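Long-range contacts in AA9 family lytic polysaccharide monooxygenase cel61B (Hypocrea jecorina, PDB 2VTC), which cleaves crystalline and amorphous polysaccharides such as cellulose by oxidising their glycosidic bonds with a single active-site copper ion: residues Ala54-Glu59 and Ile76-Asn81; Leu63-Pro68 and Gln193-Cys198; Gly111-Tyr116 and His178-Ala183. One frame throughout, in Å; residues are numbered along the deposited sequence.

Contact 1 (Ala54-Glu59 and Ile76-Asn81)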
loop_
_atom_site.group_PDB
_atom_site.type_symbol
_atom_site.label_atom_id
_atom_site.label_comp_id
_atom_site.label_asym_id
_atom_site.label_seq_id
_atom_site.Cartn_x
_atom_site.Cartn_y
_atom_site.Cartn_z
ATOM N N ALA A 54 12.557 -7.367 1.615
ATOM C CA ALA A 54 11.220 -7.686 1.108
ATOM C C ALA A 54 10.455 -6.466 0.565
ATOM O O ALA A 54 9.535 -6.612 -0.244
ATOM C CB ALA A 54 10.408 -8.356 2.187
ATOM N N GLY A 55 10.809 -5.269 1.033
ATOM C CA GLY A 55 10.158 -4.055 0.532
ATOM C C GLY A 55 10.673 -3.713 -0.855
ATOM O O GLY A 55 11.869 -3.901 -1.137
ATOM N N TRP A 56 9.793 -3.212 -1.721
ATOM C CA TRP A 56 10.181 -2.866 -3.084
ATOM C C TRP A 56 11.112 -1.652 -3.142
ATOM O O TRP A 56 10.942 -0.671 -2.403
ATOM C CB TRP A 56 8.948 -2.655 -3.968
ATOM C CG TRP A 56 8.261 -3.943 -4.383
ATOM C CD1 TRP A 56 8.021 -5.030 -3.606
ATOM C CD2 TRP A 56 7.708 -4.235 -5.681
ATOM N NE1 TRP A 56 7.352 -6.017 -4.343
ATOM C CE2 TRP A 56 7.164 -5.549 -5.616
ATOM C CE3 TRP A 56 7.644 -3.529 -6.901
ATOM C CZ2 TRP A 56 6.557 -6.167 -6.718
ATOM C CZ3 TRP A 56 7.033 -4.154 -8.015
ATOM C CH2 TRP A 56 6.487 -5.464 -7.897
ATOM N N TYR A 57 12.098 -1.714 -4.029
ATOM C CA TYR A 57 12.855 -0.527 -4.407
ATOM C C TYR A 57 11.945 0.510 -5.098
ATOM O O TYR A 57 11.084 0.171 -5.930
ATOM C CB TYR A 57 14.002 -0.981 -5.328
ATOM C CG TYR A 57 14.823 0.102 -5.987
ATOM C CD1 TYR A 57 16.029 0.525 -5.413
ATOM C CD2 TYR A 57 14.427 0.672 -7.207
ATOM C CE1 TYR A 57 16.802 1.504 -6.036
ATOM C CE2 TYR A 57 15.202 1.637 -7.842
ATOM C CZ TYR A 57 16.379 2.056 -7.234
ATOM O OH TYR A 57 17.128 3.022 -7.840
ATOM N N ALA A 58 12.123 1.787 -4.754
ATOM C CA ALA A 58 11.398 2.870 -5.408
ATOM C C ALA A 58 12.226 4.159 -5.416
ATOM O O ALA A 58 13.123 4.313 -4.602
ATOM C CB ALA A 58 10.021 3.090 -4.738
ATOM N N GLU A 59 11.938 5.065 -6.341
ATOM C CA GLU A 59 12.843 6.194 -6.564
ATOM C C GLU A 59 12.227 7.566 -6.310
ATOM O O GLU A 59 12.651 8.541 -6.943
ATOM C CB GLU A 59 13.399 6.155 -8.005
ATOM C CG GLU A 59 14.214 4.894 -8.316
ATOM C CD GLU A 59 14.970 4.957 -9.627
ATOM O OE1 GLU A 59 14.579 5.703 -10.544
ATOM O OE2 GLU A 59 15.960 4.218 -9.745
ATOM N N ILE A 76 1.804 3.775 -10.607
ATOM C CA ILE A 76 0.713 3.519 -9.636
ATOM C C ILE A 76 0.770 2.104 -9.038
ATOM O O ILE A 76 0.188 1.824 -8.002
ATOM C CB ILE A 76 -0.700 3.807 -10.246
ATOM C CG1 ILE A 76 -1.788 3.914 -9.147
ATOM C CG2 ILE A 76 -1.124 2.708 -11.199
ATOM C CD1 ILE A 76 -1.491 4.977 -8.047
ATOM N N VAL A 77 1.500 1.198 -9.686
ATOM C CA VAL A 77 1.530 -0.179 -9.189
ATOM C C VAL A 77 2.174 -0.275 -7.793
ATOM O O VAL A 77 1.510 -0.699 -6.832
ATOM C CB VAL A 77 2.263 -1.141 -10.186
ATOM C CG1 VAL A 77 2.210 -2.567 -9.620
ATOM C CG2 VAL A 77 1.651 -1.084 -11.597
ATOM N N CYS A 78 3.441 0.148 -7.691
ATOM C CA CYS A 78 4.229 0.063 -6.467
ATOM C C CYS A 78 5.080 1.311 -6.212
ATOM O O CYS A 78 6.069 1.255 -5.501
ATOM C CB CYS A 78 5.121 -1.195 -6.459
ATOM S SG CYS A 78 4.184 -2.731 -6.300
ATOM N N HIS A 79 4.642 2.431 -6.775
ATOM C CA HIS A 79 5.290 3.746 -6.620
ATOM C C HIS A 79 6.418 3.944 -7.656
ATOM O O HIS A 79 6.607 3.113 -8.568
ATOM C CB HIS A 79 5.741 4.013 -5.179
ATOM C CG HIS A 79 5.620 5.454 -4.773
ATOM N ND1 HIS A 79 4.938 5.867 -3.640
ATOM C CD2 HIS A 79 6.114 6.573 -5.350
ATOM C CE1 HIS A 79 5.019 7.187 -3.550
ATOM N NE2 HIS A 79 5.718 7.640 -4.577
ATOM N N LYS A 80 7.134 5.064 -7.542
ATOM C CA LYS A 80 7.987 5.549 -8.644
ATOM C C LYS A 80 9.127 4.610 -9.060
ATOM O O LYS A 80 9.993 4.283 -8.240
ATOM C CB LYS A 80 8.568 6.914 -8.285
ATOM C CG LYS A 80 9.253 7.593 -9.450
ATOM C CD LYS A 80 9.786 8.970 -9.043
ATOM C CE LYS A 80 10.411 9.681 -10.218
ATOM N NZ LYS A 80 9.411 9.917 -11.291
ATOM N N ASN A 81 9.103 4.216 -10.341
ATOM C CA ASN A 81 10.175 3.371 -10.932
ATOM C C ASN A 81 10.433 2.114 -10.087
ATOM O O ASN A 81 11.573 1.628 -9.976
ATOM C CB ASN A 81 11.473 4.182 -11.075
ATOM C CG ASN A 81 11.314 5.417 -11.942
ATOM O OD1 ASN A 81 10.432 5.505 -12.808
ATOM N ND2 ASN A 81 12.193 6.407 -11.702
#

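Contact 2 (Leu63-Pro68 and Gln193-Cys198). With NI (nickel (II) ion), chain E.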
loop_
_atom_site.group_PDB
_atom_site.type_symbol
_atom_site.label_atom_id
_atom_site.label_comp_id
_atom_site.label_asym_id
_atom_site.label_seq_id
_atom_site.Cartn_x
_atom_site.Cartn_y
_atom_site.Cartn_z
ATOM N N LEU A 63 9.996 10.791 -0.491
ATOM C CA LEU A 63 8.943 9.972 0.082
ATOM C C LEU A 63 7.565 10.582 -0.243
ATOM O O LEU A 63 6.636 10.521 0.575
ATOM C CB LEU A 63 9.178 9.754 1.588
ATOM C CG LEU A 63 10.585 9.318 2.030
ATOM C CD1 LEU A 63 10.618 9.029 3.514
ATOM C CD2 LEU A 63 11.062 8.065 1.250
ATOM N N GLY A 64 7.466 11.119 -1.457
ATOM C CA GLY A 64 6.260 11.752 -2.030
ATOM C C GLY A 64 5.221 10.776 -2.554
ATOM O O GLY A 64 5.134 9.648 -2.073
ATOM N N PHE A 65 4.441 11.236 -3.530
ATOM C CA PHE A 65 3.191 10.577 -3.923
ATOM C C PHE A 65 3.016 10.423 -5.439
ATOM O O PHE A 65 3.765 11.020 -6.242
ATOM C CB PHE A 65 1.991 11.350 -3.311
ATOM C CG PHE A 65 1.958 12.815 -3.693
ATOM C CD1 PHE A 65 1.341 13.228 -4.865
ATOM C CD2 PHE A 65 2.566 13.764 -2.878
ATOM C CE1 PHE A 65 1.332 14.580 -5.244
ATOM C CE2 PHE A 65 2.548 15.114 -3.241
ATOM C CZ PHE A 65 1.935 15.507 -4.404
ATOM N N ILE A 66 2.035 9.600 -5.830
ATOM C CA ILE A 66 1.595 9.415 -7.210
ATOM C C ILE A 66 0.272 10.158 -7.331
ATOM O O ILE A 66 -0.551 10.059 -6.412
ATOM C CB ILE A 66 1.404 7.876 -7.531
ATOM C CG1 ILE A 66 2.687 7.096 -7.189
ATOM C CG2 ILE A 66 0.945 7.626 -8.955
ATOM C CD1 ILE A 66 3.937 7.605 -7.884
ATOM N N SER A 67 0.090 10.909 -8.419
ATOM C CA SER A 67 -1.084 11.793 -8.597
ATOM C C SER A 67 -2.121 11.166 -9.538
ATOM O O SER A 67 -1.814 10.216 -10.266
ATOM C CB SER A 67 -0.656 13.196 -9.096
ATOM O OG SER A 67 0.268 13.778 -8.191
ATOM N N PRO A 68 -3.383 11.632 -9.494
ATOM C CA PRO A 68 -4.408 11.112 -10.394
ATOM C C PRO A 68 -4.041 11.099 -11.886
ATOM O O PRO A 68 -4.493 10.205 -12.621
ATOM C CB PRO A 68 -5.637 11.996 -10.089
ATOM C CG PRO A 68 -5.434 12.372 -8.678
ATOM C CD PRO A 68 -3.944 12.596 -8.520
ATOM N N GLN A 193 -3.528 12.637 -3.157
ATOM C CA GLN A 193 -2.136 12.172 -3.147
ATOM C C GLN A 193 -2.094 10.698 -2.763
ATOM O O GLN A 193 -2.394 10.366 -1.623
ATOM C CB GLN A 193 -1.262 12.970 -2.170
ATOM C CG GLN A 193 -1.185 14.467 -2.495
ATOM C CD GLN A 193 -0.440 15.316 -1.463
ATOM O OE1 GLN A 193 -0.254 16.524 -1.697
ATOM N NE2 GLN A 193 -0.035 14.744 -0.359
ATOM N N ASN A 194 -1.609 9.825 -3.671
ATOM C CA ASN A 194 -1.543 8.379 -3.372
ATOM C C ASN A 194 -0.143 7.966 -2.914
ATOM O O ASN A 194 0.856 8.313 -3.583
ATOM C CB ASN A 194 -1.928 7.517 -4.600
ATOM C CG ASN A 194 -3.411 7.565 -4.951
ATOM O OD1 ASN A 194 -4.053 6.509 -5.172
ATOM N ND2 ASN A 194 -3.951 8.753 -5.097
ATOM N N TYR A 195 -0.068 7.198 -1.832
ATOM C CA TYR A 195 1.212 6.702 -1.307
ATOM C C TYR A 195 1.206 5.164 -1.248
ATOM O O TYR A 195 1.093 4.604 -0.170
ATOM C CB TYR A 195 1.522 7.263 0.104
ATOM C CG TYR A 195 1.614 8.784 0.192
ATOM C CD1 TYR A 195 2.860 9.424 0.225
ATOM C CD2 TYR A 195 0.451 9.580 0.231
ATOM C CE1 TYR A 195 2.954 10.841 0.281
ATOM C CE2 TYR A 195 0.531 10.999 0.296
ATOM C CZ TYR A 195 1.783 11.608 0.328
ATOM O OH TYR A 195 1.852 12.998 0.399
ATOM N N PRO A 196 1.348 4.490 -2.419
ATOM C CA PRO A 196 1.387 3.015 -2.406
ATOM C C PRO A 196 2.769 2.468 -2.033
ATOM O O PRO A 196 3.799 3.033 -2.427
ATOM C CB PRO A 196 1.036 2.635 -3.846
ATOM C CG PRO A 196 1.560 3.758 -4.680
ATOM C CD PRO A 196 1.366 5.021 -3.793
ATOM N N GLN A 197 2.768 1.391 -1.266
ATOM C CA GLN A 197 3.998 0.733 -0.860
ATOM C C GLN A 197 3.818 -0.777 -0.983
ATOM O O GLN A 197 2.873 -1.339 -0.413
ATOM C CB GLN A 197 4.316 1.088 0.596
ATOM C CG GLN A 197 4.666 2.588 0.743
ATOM C CD GLN A 197 6.077 2.894 0.281
ATOM O OE1 GLN A 197 6.312 3.289 -0.867
ATOM N NE2 GLN A 197 7.021 2.715 1.171
ATOM N N CYS A 198 4.729 -1.417 -1.724
ATOM C CA CYS A 198 4.645 -2.867 -1.918
ATOM C C CYS A 198 5.688 -3.654 -1.122
ATOM O O CYS A 198 6.850 -3.231 -0.987
ATOM C CB CYS A 198 4.769 -3.174 -3.414
ATOM S SG CYS A 198 3.412 -2.597 -4.396
HETATM NI NI NI E . 3.081 14.259 2.183
HETATM O O HOH W 1 4.051 15.884 3.200
HETATM O O HOH W 2 2.650 14.840 1.211
#

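Contact 3 (Gly111-Tyr116 and His178-Ala183)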
loop_
_atom_site.group_PDB
_atom_site.type_symbol
_atom_site.label_atom_id
_atom_site.label_comp_id
_atom_site.label_asym_id
_atom_site.label_seq_id
_atom_site.Cartn_x
_atom_site.Cartn_y
_atom_site.Cartn_z
ATOM N N GLY A 111 -8.001 11.398 5.013
ATOM C CA GLY A 111 -8.030 10.400 3.950
ATOM C C GLY A 111 -8.114 8.956 4.396
ATOM O O GLY A 111 -7.760 8.609 5.543
ATOM N N PRO A 112 -8.543 8.084 3.454
ATOM C CA PRO A 112 -8.680 6.654 3.734
ATOM C C PRO A 112 -7.365 5.869 3.603
ATOM O O PRO A 112 -6.366 6.379 3.094
ATOM C CB PRO A 112 -9.650 6.190 2.652
ATOM C CG PRO A 112 -9.280 7.051 1.447
ATOM C CD PRO A 112 -8.950 8.417 2.079
ATOM N N ILE A 113 -7.423 4.626 4.051
ATOM C CA ILE A 113 -6.296 3.688 3.980
ATOM C C ILE A 113 -6.816 2.386 3.387
ATOM O O ILE A 113 -7.842 1.870 3.838
ATOM C CB ILE A 113 -5.707 3.419 5.399
ATOM C CG1 ILE A 113 -5.234 4.742 6.035
ATOM C CG2 ILE A 113 -4.585 2.377 5.327
ATOM C CD1 ILE A 113 -4.550 4.583 7.373
ATOM N N VAL A 114 -6.126 1.884 2.347
ATOM C CA VAL A 114 -6.541 0.632 1.691
ATOM C C VAL A 114 -5.307 -0.269 1.490
ATOM O O VAL A 114 -4.182 0.231 1.331
ATOM C CB VAL A 114 -7.226 0.902 0.313
ATOM C CG1 VAL A 114 -8.554 1.679 0.468
ATOM C CG2 VAL A 114 -6.276 1.664 -0.638
ATOM N N THR A 115 -5.534 -1.588 1.517
ATOM C CA THR A 115 -4.469 -2.571 1.254
ATOM C C THR A 115 -4.974 -3.641 0.287
ATOM O O THR A 115 -6.111 -4.116 0.393
ATOM C CB THR A 115 -3.965 -3.240 2.553
ATOM O OG1 THR A 115 -3.691 -2.211 3.515
ATOM C CG2 THR A 115 -2.673 -4.023 2.332
ATOM N N TYR A 116 -4.101 -4.004 -0.653
ATOM C CA TYR A 116 -4.435 -5.005 -1.682
ATOM C C TYR A 116 -3.408 -6.135 -1.632
ATOM O O TYR A 116 -2.291 -5.967 -1.091
ATOM C CB TYR A 116 -4.387 -4.375 -3.085
ATOM C CG TYR A 116 -5.319 -3.196 -3.320
ATOM C CD1 TYR A 116 -6.570 -3.367 -3.909
ATOM C CD2 TYR A 116 -4.922 -1.890 -2.971
ATOM C CE1 TYR A 116 -7.437 -2.282 -4.116
ATOM C CE2 TYR A 116 -5.769 -0.806 -3.174
ATOM C CZ TYR A 116 -7.014 -1.003 -3.759
ATOM O OH TYR A 116 -7.848 0.080 -3.989
ATOM N N HIS A 178 0.095 -1.635 0.161
ATOM C CA HIS A 178 -0.493 -0.877 1.272
ATOM C C HIS A 178 -0.475 0.611 0.891
ATOM O O HIS A 178 0.590 1.127 0.501
ATOM C CB HIS A 178 0.345 -1.141 2.527
ATOM C CG HIS A 178 -0.100 -0.367 3.737
ATOM N ND1 HIS A 178 -1.373 -0.465 4.267
ATOM C CD2 HIS A 178 0.578 0.494 4.535
ATOM C CE1 HIS A 178 -1.463 0.326 5.329
ATOM N NE2 HIS A 178 -0.297 0.918 5.510
ATOM N N GLU A 179 -1.625 1.307 0.984
ATOM C CA GLU A 179 -1.715 2.629 0.364
ATOM C C GLU A 179 -2.493 3.657 1.176
ATOM O O GLU A 179 -3.608 3.391 1.590
ATOM C CB GLU A 179 -2.352 2.500 -1.011
ATOM C CG GLU A 179 -2.433 3.805 -1.825
ATOM C CD GLU A 179 -3.054 3.552 -3.179
ATOM O OE1 GLU A 179 -3.990 2.699 -3.271
ATOM O OE2 GLU A 179 -2.615 4.192 -4.185
ATOM N N LEU A 180 -1.900 4.836 1.350
ATOM C CA LEU A 180 -2.582 5.961 1.996
ATOM C C LEU A 180 -3.008 6.914 0.906
ATOM O O LEU A 180 -2.211 7.273 0.025
ATOM C CB LEU A 180 -1.645 6.686 2.979
ATOM C CG LEU A 180 -0.846 5.820 3.952
ATOM C CD1 LEU A 180 0.056 6.661 4.865
ATOM C CD2 LEU A 180 -1.697 4.925 4.774
ATOM N N LEU A 181 -4.272 7.335 0.943
ATOM C CA LEU A 181 -4.741 8.314 -0.038
ATOM C C LEU A 181 -4.989 9.623 0.716
ATOM O O LEU A 181 -6.092 9.828 1.248
ATOM C CB LEU A 181 -6.022 7.864 -0.727
ATOM C CG LEU A 181 -5.871 6.651 -1.681
ATOM C CD1 LEU A 181 -5.944 5.372 -0.859
ATOM C CD2 LEU A 181 -6.963 6.687 -2.716
ATOM N N ALA A 182 -3.964 10.476 0.781
ATOM C CA ALA A 182 -4.046 11.744 1.555
ATOM C C ALA A 182 -4.901 12.744 0.784
ATOM O O ALA A 182 -4.634 13.107 -0.387
ATOM C CB ALA A 182 -2.631 12.294 1.865
ATOM N N ALA A 183 -5.969 13.196 1.464
ATOM C CA ALA A 183 -7.069 13.866 0.808
ATOM C C ALA A 183 -7.206 15.374 1.120
ATOM O O ALA A 183 -8.184 15.971 0.704
ATOM C CB ALA A 183 -8.402 13.137 1.136
#

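Contact 1 (Ala54-Glu59 and Ile76-Asn81)
Cys78 lays its sulfur on the indole of Trp56: SG stands 3.5 Å above the ring plane, displaced toward the rim of the six-membered ring, while Cys78 CB comes within 3.5 Å of Trp56 CE3. This sulfur-aromatic contact is the tightly packed, buried part, and the disulfide from Cys78 to Cys198 fixes the sulfur over the face. Ala58 marks the passage to the looser side, its CA approaching the carbonyl oxygen of Lys80. Next to it, Glu59 N donates to Lys80 O (2.8 Å). Toward solvent, Asn81 ND2 reaches Glu59 OE1 at 2.7 Å, meeting it on the anti side and 28° out of the carboxylate plane; the amide stands nearly upright to the carboxylate. The second oxygen, OE2, takes the hydroxyl of Tyr57 on its anti lone pair, so both carboxylate oxygens are gripped. With an alanine here in place of Glu59, Asn81 ND2 and Tyr57 OH would probably both lose the carboxylate that joins them, and the Asn81 amide would be set free to turn. The loop 54-59 packs against the end of helix 75-78 and the turn after it, between helix 38-47, whose Tyr41 touches Tyr57 and Glu59, and strand 193-204, where Asn200 accepts the indole NH of Trp56.

Contact 2 (Leu63-Pro68 and Gln193-Cys198)
Phe65 meets Gln193 on one ring face and Tyr195 along its edge, bringing the loop 63-68 against a strand that carries a metal ligand. Two backbone hydrogen bonds tie the segments: Ile66 N gives to Asn194 O at 2.8 Å, and Asn194 N returns one to Ile66 O at 2.9 Å. Together they form a single antiparallel bridge, a hydrogen-bonded pair, although the chains otherwise diverge steeply.

The aromatic contacts lie beside this bridge. Gln193 CG sits 3.5 Å from the Phe65 ring centroid, almost on the ring normal, in a CH-pi contact; beyond it the extended side chain carries its amide over the same ring, the two planes only 6° apart. The Phe65 ring makes an offset edge-to-face pair with Tyr195, its edge directed at the tyrosine face and the planes inclined at 61°. Phe65 CB also lies over that face, 3.8 Å from the Tyr195 centroid. The phenyl group takes the cramped place between its backbone N and carbonyl carbon (chi1 56°), which swings the ring against Gln193; CB, placed by the backbone, covers Tyr195.

Apolar packing is slighter: Ile66 CG1 touches Pro196 CD at 4.2 Å.

At the metal site, Tyr195 OH binds the nickel ion at 2.5 Å, a position held by copper in the active enzyme, and His20 and His108 are the other protein ligands. Gln193 probably takes part in binding oxygen, as in related enzymes. Phe65 thus packs against both residues as a second-shell group. Strand 193-204 pairs on through its backbone with strand 172-182, while the Ile66 side chain leans on helix 75-78 and Leu63 reaches strand 22-28.

Contact 3 (Gly111-Tyr116 and His178-Ala183)
His178 and Thr115 face each other as a non-hydrogen-bonded pair of two antiparallel strands, and their side chains supply the bond that the backbones lack there. From CB, which lies 4.2 Å from Thr115 CG2, the histidine runs to CG, turned anti to the backbone N (chi1 177°), which brings the ND1 edge of the ring up to the Thr115 hydroxyl. Beyond CG, ND1 donates to Thr115 OG1 at 3.0 Å, with the oxygen only 4° out of the imidazole plane. CE1 packs on Ile113 CG2 at 3.7 Å. At the far side of the ring, NE2 is hydrogen-bonded to Trp101 NE1, and Phe99 stacks on the imidazole. Thr115 OG1 has a second partner in Gln138, so the hydroxyl links the histidine to the next strand.

Ile113 continues this face of the sheet, lying alongside Leu180 with CG1 3.8 Å from its CD2. On the other face Val114 CG2 touches Leu181 CD1 at 3.7 Å and also nears the carboxylate of Glu179. That buried acid is held by Arg177 in a salt bridge and by the hydroxyl of Tyr221, which probably favours its charged form.

Three backbone hydrogen bonds join the strands: Val114 N to Glu179 O, Glu179 N to Val114 O at 2.8 Å, and the nearly straight Leu181 N to Pro112 O at 3.2 Å. At the end, Gly111 CA comes 3.4 Å from Leu181 O; a side chain there would run into that oxygen. Strand 113-119 is thereby fixed between strand 172-182 and strand 133-143 in the core sheet of the AA9 fold, with strand 193-204 on the far side of 172-182 and helix 150-156 packed on Ile113 and Leu180.

Contacts 2 and 3 share one sheet: Tyr195 N bonds to Leu180 O and Gln197 N to His178 O, each 2.8 Å, so the strand bearing the metal-binding tyrosine is anchored on the strand of contact 3. Their centres lie about 9 Å apart. Contact 1 is joined to contact 2 by the Cys78-Cys198 disulfide and by Trp56 N, which probably bonds to Cys198 O at 3.0 Å. His79 of contact 1 packs against Ile66 and lies about 5 Å, side chain to side chain, from Tyr195. Contacts 1 and 3 barely meet, their centres about 16 Å apart. Contact 2 alone supplies a metal ligand; the side chain of Leu180 in contact 3 stays about 9 Å from the nickel ion.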